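Putative translational inhibitor protein (PDB 5V4D) is of unknown function but, as a trimeric member of the Rid (YjgF-like) family, probably acts as an enamine/imine deaminase. Local coordinates at residues I79-I84 and R106-V111; K51-V56 and A118-E123; G33-N38 and A113-A118. One frame throughout, in Å; residues are numbered along the deposited sequence. Where two conformers were deposited one is given.

Contact 1 (I79-I84 and R106-V111). With ACY (acetic acid), chain G.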
# COMPACT_ATOMS: atom_id res chain seq x y z
N ILE A 79 -4.78 -6.10 -3.47
CA ILE A 79 -5.54 -7.23 -2.96
C ILE A 79 -4.74 -7.89 -1.84
O ILE A 79 -3.64 -8.41 -2.08
CB ILE A 79 -5.82 -8.23 -4.09
CG1 ILE A 79 -6.66 -7.55 -5.18
CG2 ILE A 79 -6.57 -9.49 -3.54
CD1 ILE A 79 -6.91 -8.49 -6.41
N PHE A 80 -5.35 -7.93 -0.65
CA PHE A 80 -4.81 -8.65 0.51
C PHE A 80 -5.64 -9.91 0.64
O PHE A 80 -6.87 -9.84 0.80
CB PHE A 80 -4.90 -7.80 1.79
CG PHE A 80 -4.20 -6.45 1.70
CD1 PHE A 80 -2.83 -6.33 1.79
CD2 PHE A 80 -4.96 -5.31 1.62
CE1 PHE A 80 -2.22 -5.05 1.79
CE2 PHE A 80 -4.33 -4.05 1.61
CZ PHE A 80 -3.01 -3.94 1.69
N ILE A 81 -5.01 -11.08 0.50
CA ILE A 81 -5.75 -12.33 0.63
C ILE A 81 -5.05 -13.21 1.65
O ILE A 81 -3.83 -13.19 1.79
CB ILE A 81 -5.91 -13.08 -0.72
CG1 ILE A 81 -4.61 -13.15 -1.52
CG2 ILE A 81 -7.02 -12.45 -1.53
CD1 ILE A 81 -4.72 -14.12 -2.68
N THR A 82 -5.85 -14.02 2.35
CA THR A 82 -5.26 -14.88 3.37
C THR A 82 -4.67 -16.17 2.81
O THR A 82 -3.95 -16.87 3.52
CB THR A 82 -6.26 -15.22 4.48
OG1 THR A 82 -7.41 -15.92 3.95
CG2 THR A 82 -6.70 -13.97 5.25
N ASN A 83 -4.95 -16.49 1.54
CA ASN A 83 -4.46 -17.73 0.94
C ASN A 83 -4.20 -17.41 -0.52
O ASN A 83 -5.14 -17.13 -1.28
CB ASN A 83 -5.49 -18.84 1.07
CG ASN A 83 -5.01 -20.17 0.49
OD1 ASN A 83 -4.03 -20.25 -0.22
ND2 ASN A 83 -5.75 -21.23 0.80
N ILE A 84 -2.93 -17.39 -0.90
CA ILE A 84 -2.52 -17.05 -2.27
C ILE A 84 -3.17 -17.98 -3.28
O ILE A 84 -3.36 -17.59 -4.44
CB ILE A 84 -0.96 -17.07 -2.37
CG1 ILE A 84 -0.46 -16.30 -3.58
CG2 ILE A 84 -0.38 -18.47 -2.47
CD1 ILE A 84 -0.70 -14.78 -3.46
N ARG A 106 -2.03 -2.91 -10.01
CA ARG A 106 -2.46 -3.80 -8.92
C ARG A 106 -1.25 -4.43 -8.25
O ARG A 106 -0.22 -4.62 -8.87
CB ARG A 106 -3.35 -4.92 -9.45
CG ARG A 106 -4.12 -5.59 -8.32
CD ARG A 106 -5.14 -6.51 -8.95
NE ARG A 106 -4.43 -7.69 -9.45
CZ ARG A 106 -5.03 -8.78 -9.91
NH1 ARG A 106 -6.37 -8.83 -9.97
NH2 ARG A 106 -4.28 -9.79 -10.32
N SER A 107 -1.38 -4.69 -6.95
CA SER A 107 -0.51 -5.64 -6.26
C SER A 107 -1.37 -6.63 -5.50
O SER A 107 -2.42 -6.25 -4.98
CB SER A 107 0.43 -4.93 -5.28
OG SER A 107 1.30 -4.04 -6.03
N THR A 108 -0.87 -7.86 -5.34
CA THR A 108 -1.56 -8.93 -4.62
C THR A 108 -0.54 -9.55 -3.69
O THR A 108 0.55 -9.92 -4.12
CB THR A 108 -2.08 -10.03 -5.57
OG1 THR A 108 -3.00 -9.44 -6.50
CG2 THR A 108 -2.80 -11.16 -4.74
N VAL A 109 -0.90 -9.68 -2.41
CA VAL A 109 -0.01 -10.32 -1.43
C VAL A 109 -0.83 -11.20 -0.51
O VAL A 109 -2.01 -10.94 -0.26
CB VAL A 109 0.78 -9.28 -0.59
CG1 VAL A 109 1.71 -8.43 -1.50
CG2 VAL A 109 -0.12 -8.37 0.23
N GLU A 110 -0.20 -12.26 0.02
CA GLU A 110 -0.84 -13.09 1.04
C GLU A 110 -0.56 -12.53 2.43
O GLU A 110 0.59 -12.47 2.86
CB GLU A 110 -0.38 -14.54 0.95
CG GLU A 110 -1.22 -15.45 1.87
CD GLU A 110 -0.64 -16.85 1.92
OE1 GLU A 110 -0.98 -17.71 1.09
OE2 GLU A 110 0.23 -17.08 2.80
N VAL A 111 -1.60 -12.15 3.13
CA VAL A 111 -1.50 -11.68 4.51
C VAL A 111 -1.85 -12.83 5.46
O VAL A 111 -2.42 -13.86 5.07
CB VAL A 111 -2.43 -10.49 4.76
CG1 VAL A 111 -2.03 -9.33 3.83
CG2 VAL A 111 -3.89 -10.87 4.50
C ACY G . -0.54 -8.37 -8.82
O ACY G . 0.30 -8.93 -8.06
OXT ACY G . -1.80 -8.34 -8.64
CH3 ACY G . -0.01 -7.64 -10.03
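E110 reaches across to the backbone of T82 and I84, in the turn after strand 74-81. Its CB lies near the carbonyl oxygen of I81; E110 CG, anti to the backbone N (chi1 -171°), sits 3.5 Å from both I81 O and T82 O; CD lies near T82 O and I84 N; and E110 OE1 accepts the backbone N-H of I84 N at 2.8 Å on its anti lone pair, with a nearly straight N-H...O angle of 169°. The other oxygen, OE2, bonds the hydroxyl of S112 of the second subunit.

Behind this bond the two strands run parallel, 15° apart, pairing I79 with T108, F80 with V109 and I81 with E110. Within these segments the ladder runs from I79 N to S107 O (2.8 Å) to V111 N to I81 O.

On one face F80 CD1 meets V109 CG2 and V111 CG1, each at 3.7 Å. On the other, I79 CD1 packs 3.6 Å from R106 NH1, while R106 NE and T108 OG1 both donate to OXT of a bound acetic acid molecule, probably from the crystallisation liquor, T108 OG1 at 2.7 Å. Y94 makes a cation-pi contact with R106 from helix 87-98, which connects the two strands as a beta-alpha-beta unit.

Since the two oxygens of E110 hold different chains, its carboxylate ties the turn to the trimer interface; two donors, one on each oxygen, would be expected to favour the ionised form.

Contact 2 (K51-V56 and A118-E123)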
# COMPACT_ATOMS: atom_id res chain seq x y z
N LYS A 51 -18.09 -15.61 -2.82
CA LYS A 51 -19.11 -14.72 -2.23
C LYS A 51 -18.46 -13.50 -1.58
O LYS A 51 -18.97 -12.37 -1.69
CB LYS A 51 -19.94 -15.50 -1.21
CG LYS A 51 -20.88 -16.49 -1.88
CD LYS A 51 -21.58 -17.34 -0.84
CE LYS A 51 -22.48 -18.40 -1.50
NZ LYS A 51 -23.08 -19.25 -0.44
N GLN A 52 -17.29 -13.70 -0.95
CA GLN A 52 -16.65 -12.58 -0.26
C GLN A 52 -16.08 -11.58 -1.25
O GLN A 52 -16.19 -10.36 -1.03
CB GLN A 52 -15.55 -13.08 0.70
CG GLN A 52 -16.14 -13.82 1.90
CD GLN A 52 -15.17 -13.96 3.05
OE1 GLN A 52 -14.03 -13.51 2.99
NE2 GLN A 52 -15.66 -14.55 4.14
N THR A 53 -15.49 -12.06 -2.36
CA THR A 53 -15.00 -11.14 -3.39
C THR A 53 -16.14 -10.32 -3.97
O THR A 53 -15.99 -9.11 -4.16
CB THR A 53 -14.29 -11.93 -4.50
OG1 THR A 53 -13.18 -12.64 -3.95
CG2 THR A 53 -13.76 -10.96 -5.51
N ARG A 54 -17.28 -10.96 -4.22
CA ARG A 54 -18.44 -10.23 -4.74
C ARG A 54 -18.87 -9.14 -3.78
O ARG A 54 -19.12 -8.00 -4.20
CB ARG A 54 -19.60 -11.19 -5.01
CG ARG A 54 -19.35 -12.15 -6.12
CD ARG A 54 -20.60 -12.96 -6.41
NE ARG A 54 -20.28 -13.99 -7.38
CZ ARG A 54 -20.08 -13.78 -8.69
NH1 ARG A 54 -20.18 -12.57 -9.21
NH2 ARG A 54 -19.75 -14.79 -9.48
N GLN A 55 -18.91 -9.47 -2.48
CA GLN A 55 -19.33 -8.48 -1.48
C GLN A 55 -18.36 -7.30 -1.45
O GLN A 55 -18.78 -6.14 -1.39
CB GLN A 55 -19.47 -9.13 -0.10
CG GLN A 55 -20.03 -8.15 0.89
CD GLN A 55 -21.48 -7.86 0.60
OE1 GLN A 55 -22.29 -8.78 0.52
NE2 GLN A 55 -21.80 -6.60 0.32
N VAL A 56 -17.04 -7.58 -1.51
CA VAL A 56 -16.05 -6.52 -1.43
C VAL A 56 -16.20 -5.58 -2.61
O VAL A 56 -16.14 -4.36 -2.47
CB VAL A 56 -14.65 -7.13 -1.37
CG1 VAL A 56 -13.56 -6.11 -1.72
CG2 VAL A 56 -14.43 -7.77 0.01
N ALA A 118 -11.91 -12.08 7.64
CA ALA A 118 -12.16 -12.05 6.18
C ALA A 118 -11.09 -12.82 5.40
O ALA A 118 -9.92 -12.93 5.82
CB ALA A 118 -12.18 -10.62 5.67
N LEU A 119 -11.47 -13.32 4.23
CA LEU A 119 -10.51 -13.99 3.34
C LEU A 119 -9.81 -13.03 2.38
O LEU A 119 -8.80 -13.41 1.73
CB LEU A 119 -11.22 -15.05 2.47
CG LEU A 119 -11.92 -16.16 3.27
CD1 LEU A 119 -12.74 -17.04 2.29
CD2 LEU A 119 -10.92 -17.02 4.04
N VAL A 120 -10.40 -11.86 2.18
CA VAL A 120 -9.89 -10.94 1.18
C VAL A 120 -10.27 -9.53 1.62
O VAL A 120 -11.35 -9.32 2.19
CB VAL A 120 -10.44 -11.29 -0.23
CG1 VAL A 120 -12.00 -11.33 -0.30
CG2 VAL A 120 -9.87 -10.35 -1.31
N GLU A 121 -9.40 -8.57 1.30
CA GLU A 121 -9.62 -7.14 1.51
C GLU A 121 -9.07 -6.41 0.31
O GLU A 121 -7.95 -6.72 -0.11
CB GLU A 121 -8.94 -6.64 2.80
CG GLU A 121 -9.23 -5.17 3.09
CD GLU A 121 -8.55 -4.66 4.35
OE1 GLU A 121 -8.16 -3.47 4.43
OE2 GLU A 121 -8.30 -5.50 5.24
N ILE A 122 -9.85 -5.50 -0.29
CA ILE A 122 -9.34 -4.82 -1.49
C ILE A 122 -9.39 -3.32 -1.24
O ILE A 122 -10.43 -2.77 -0.87
CB ILE A 122 -10.14 -5.19 -2.75
CG1 ILE A 122 -9.97 -6.69 -2.99
CG2 ILE A 122 -9.61 -4.42 -3.98
CD1 ILE A 122 -10.74 -7.16 -4.25
N GLU A 123 -8.25 -2.66 -1.48
CA GLU A 123 -8.07 -1.23 -1.33
C GLU A 123 -7.91 -0.61 -2.71
O GLU A 123 -7.20 -1.17 -3.56
CB GLU A 123 -6.82 -1.00 -0.48
CG GLU A 123 -6.35 0.38 -0.32
CD GLU A 123 -5.02 0.33 0.45
OE1 GLU A 123 -5.08 0.19 1.65
OE2 GLU A 123 -3.93 0.32 -0.17
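Q52 OE1 accepts the backbone N-H of L119 N at 2.9 Å, the single hydrogen bond between segment 51-56 of helix 49-66 and segment 118-123. The donor lies in the carbonyl plane of the amide and the N-H...O angle is 160°. CG of Q52 is anti to its carbonyl carbon (chi1 -69°) and the chain runs extended from there, which carries the amide out to the residue just before strand 120-127. The side chain of L119 crosses it at about a right angle, with L119 CB 3.2 Å from Q52 OE1. At the other end of the amide NE2 bonds E46 O, so both polar atoms are engaged and the flip of the group is fixed.

Further along, the contact is mainly apolar. V120 CG1 comes within 4.1 Å of both Q52 CB and T53 OG1, whose hydroxyl is bonded to I49 O. V56 crosses I122 obliquely, V56 CG1 lying 3.7 Å from I122 CB. The axes of the short segments 51-56 and 120-123 pass 8.7 Å apart at 25°, the layered alpha-beta packing of the Rid fold.

V120 O is buried here without a polar partner. The amide of Q52 provides the polar anchor at the strand's entrance, while V56, V120 and I122, with T53 alongside, supply the apolar part of this contact.

Contact 3 (G33-N38 and A113-A118)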
# COMPACT_ATOMS: atom_id res chain seq x y z
N GLY A 33 -9.57 0.09 2.70
CA GLY A 33 -9.75 -1.30 2.31
C GLY A 33 -11.12 -1.82 2.69
O GLY A 33 -11.59 -1.63 3.83
N GLN A 34 -11.80 -2.46 1.72
CA GLN A 34 -13.12 -3.03 1.92
C GLN A 34 -12.99 -4.50 2.24
O GLN A 34 -12.28 -5.24 1.53
CB GLN A 34 -14.01 -2.88 0.69
CG GLN A 34 -14.61 -1.47 0.61
CD GLN A 34 -15.53 -1.21 1.79
OE1 GLN A 34 -16.18 -2.12 2.32
NE2 GLN A 34 -15.53 0.02 2.25
N ILE A 35 -13.70 -4.92 3.29
CA ILE A 35 -13.82 -6.34 3.63
C ILE A 35 -15.25 -6.80 3.34
O ILE A 35 -16.14 -5.98 3.05
CB ILE A 35 -13.40 -6.62 5.09
CG1 ILE A 35 -14.13 -5.72 6.06
CG2 ILE A 35 -11.88 -6.51 5.28
CD1 ILE A 35 -14.07 -6.30 7.54
N PRO A 36 -15.50 -8.11 3.35
CA PRO A 36 -16.77 -8.67 2.85
C PRO A 36 -17.89 -8.61 3.88
O PRO A 36 -18.55 -9.61 4.16
CB PRO A 36 -16.42 -10.12 2.52
CG PRO A 36 -14.98 -10.26 2.70
CD PRO A 36 -14.48 -9.16 3.52
N ILE A 37 -18.14 -7.40 4.41
CA ILE A 37 -19.25 -7.14 5.30
C ILE A 37 -20.47 -6.79 4.46
O ILE A 37 -20.39 -5.98 3.53
CB ILE A 37 -18.93 -5.99 6.28
CG1 ILE A 37 -17.82 -6.37 7.24
CG2 ILE A 37 -20.24 -5.55 7.05
CD1 ILE A 37 -18.20 -7.49 8.12
N ASN A 38 -21.61 -7.42 4.78
CA ASN A 38 -22.89 -7.00 4.19
C ASN A 38 -23.31 -5.69 4.84
O ASN A 38 -23.60 -5.68 6.05
CB ASN A 38 -23.93 -8.11 4.42
CG ASN A 38 -25.35 -7.73 3.99
OD1 ASN A 38 -25.61 -6.57 3.62
ND2 ASN A 38 -26.28 -8.70 4.03
N ALA A 113 -3.76 -12.51 8.34
CA ALA A 113 -5.11 -12.37 8.86
C ALA A 113 -5.66 -11.02 8.44
O ALA A 113 -4.91 -10.07 8.16
CB ALA A 113 -5.18 -12.48 10.38
N LEU A 114 -6.99 -10.92 8.45
CA LEU A 114 -7.71 -9.71 8.07
C LEU A 114 -8.76 -9.41 9.13
O LEU A 114 -9.20 -10.31 9.86
CB LEU A 114 -8.39 -9.85 6.70
CG LEU A 114 -7.40 -9.89 5.53
CD1 LEU A 114 -8.12 -10.32 4.25
CD2 LEU A 114 -6.68 -8.55 5.33
N PRO A 115 -9.24 -8.17 9.18
CA PRO A 115 -10.32 -7.85 10.12
C PRO A 115 -11.50 -8.79 9.94
O PRO A 115 -11.87 -9.15 8.82
CB PRO A 115 -10.70 -6.42 9.72
CG PRO A 115 -9.42 -5.83 9.20
CD PRO A 115 -8.80 -6.99 8.41
N LYS A 116 -12.09 -9.17 11.07
CA LYS A 116 -13.29 -10.03 11.16
C LYS A 116 -13.09 -11.41 10.56
O LYS A 116 -14.07 -12.17 10.38
CB LYS A 116 -14.51 -9.34 10.50
CG LYS A 116 -14.81 -8.00 11.12
CD LYS A 116 -16.25 -7.62 10.91
CE LYS A 116 -16.76 -6.70 12.00
NZ LYS A 116 -17.40 -7.48 13.09
N GLY A 117 -11.84 -11.83 10.33
CA GLY A 117 -11.59 -13.14 9.78
C GLY A 117 -11.87 -13.22 8.31
O GLY A 117 -12.02 -14.33 7.79
N ALA A 118 -11.91 -12.08 7.64
CA ALA A 118 -12.16 -12.05 6.18
C ALA A 118 -11.09 -12.82 5.40
O ALA A 118 -9.92 -12.93 5.82
CB ALA A 118 -12.18 -10.62 5.67
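Two loops face each other here, and their CA atoms come nearest at I35 CA and A118 CA, 6.5 Å apart. P36 is the centre of an inverse gamma turn (phi/psi -83/55°), whose I37 N to I35 O bond is weak. In the opposite loop the chain doubles back through K116 and G117, both with positive phi, and is closed by G117 N to L114 O at 3.1 Å and A118 N to P115 O. Each loop thus bonds to itself, and the two meet by van der Waals contact, mostly between carbons.

I35 is the central side chain. Its CG1 stands between the backbone N and the carbonyl carbon (chi1 52°), an arrangement that sends CD1 over P115 and K116 while CG2 turns to A118. I35 CD1 lies 3.8 Å from P115 O and about as far from P115 CB, the side chains of I35 and P115 crossing at a slant; I35 CD1 also approaches K116 CG at 4.0 Å. I35 CG2 stands 4.1 Å from A118 CB.

That methyl also presses on the proline ring: A118 CB to P36 CD is 3.5 Å, tighter than usual for two carbons. At the outer end the K116 chain crosses I37 at about a right angle, K116 CD to I37 CD1, in another close contact of 3.4 Å. K116 bends only at chi4, so its methylene groups do the covering before the amine turns aside.

P36 also touches Q52 and V56 of helix 49-66, and P115 packs on T108 of the third subunit. With van der Waals contact joining the loops, their fit depends on shape, the turns setting the backbone and K116 lending its aliphatic part where the lysine is open to solvent.

How the contacts relate
All three contacts belong to one alpha-beta domain. Contacts 2 and 3 are neighbours, their centres about 7 Å apart, and share A118; the centre of contact 1 lies about 11 Å from that of contact 2 and 13 Å from that of contact 3. F80 O to E121 N (2.9 Å) probably joins neighbouring strands 74-81 and 120-127, and I122 O to Q34 N probably ties the loop after strand 28-31 to strand 120-127. Along the chain contact 1 is nested within the loops closed by both others, whereas contacts 2 and 3 interleave. The last strand thus lies between the earlier strands 28-31 and 74-81, with helix 49-66 packed against it, and all three contacts touch the third subunit.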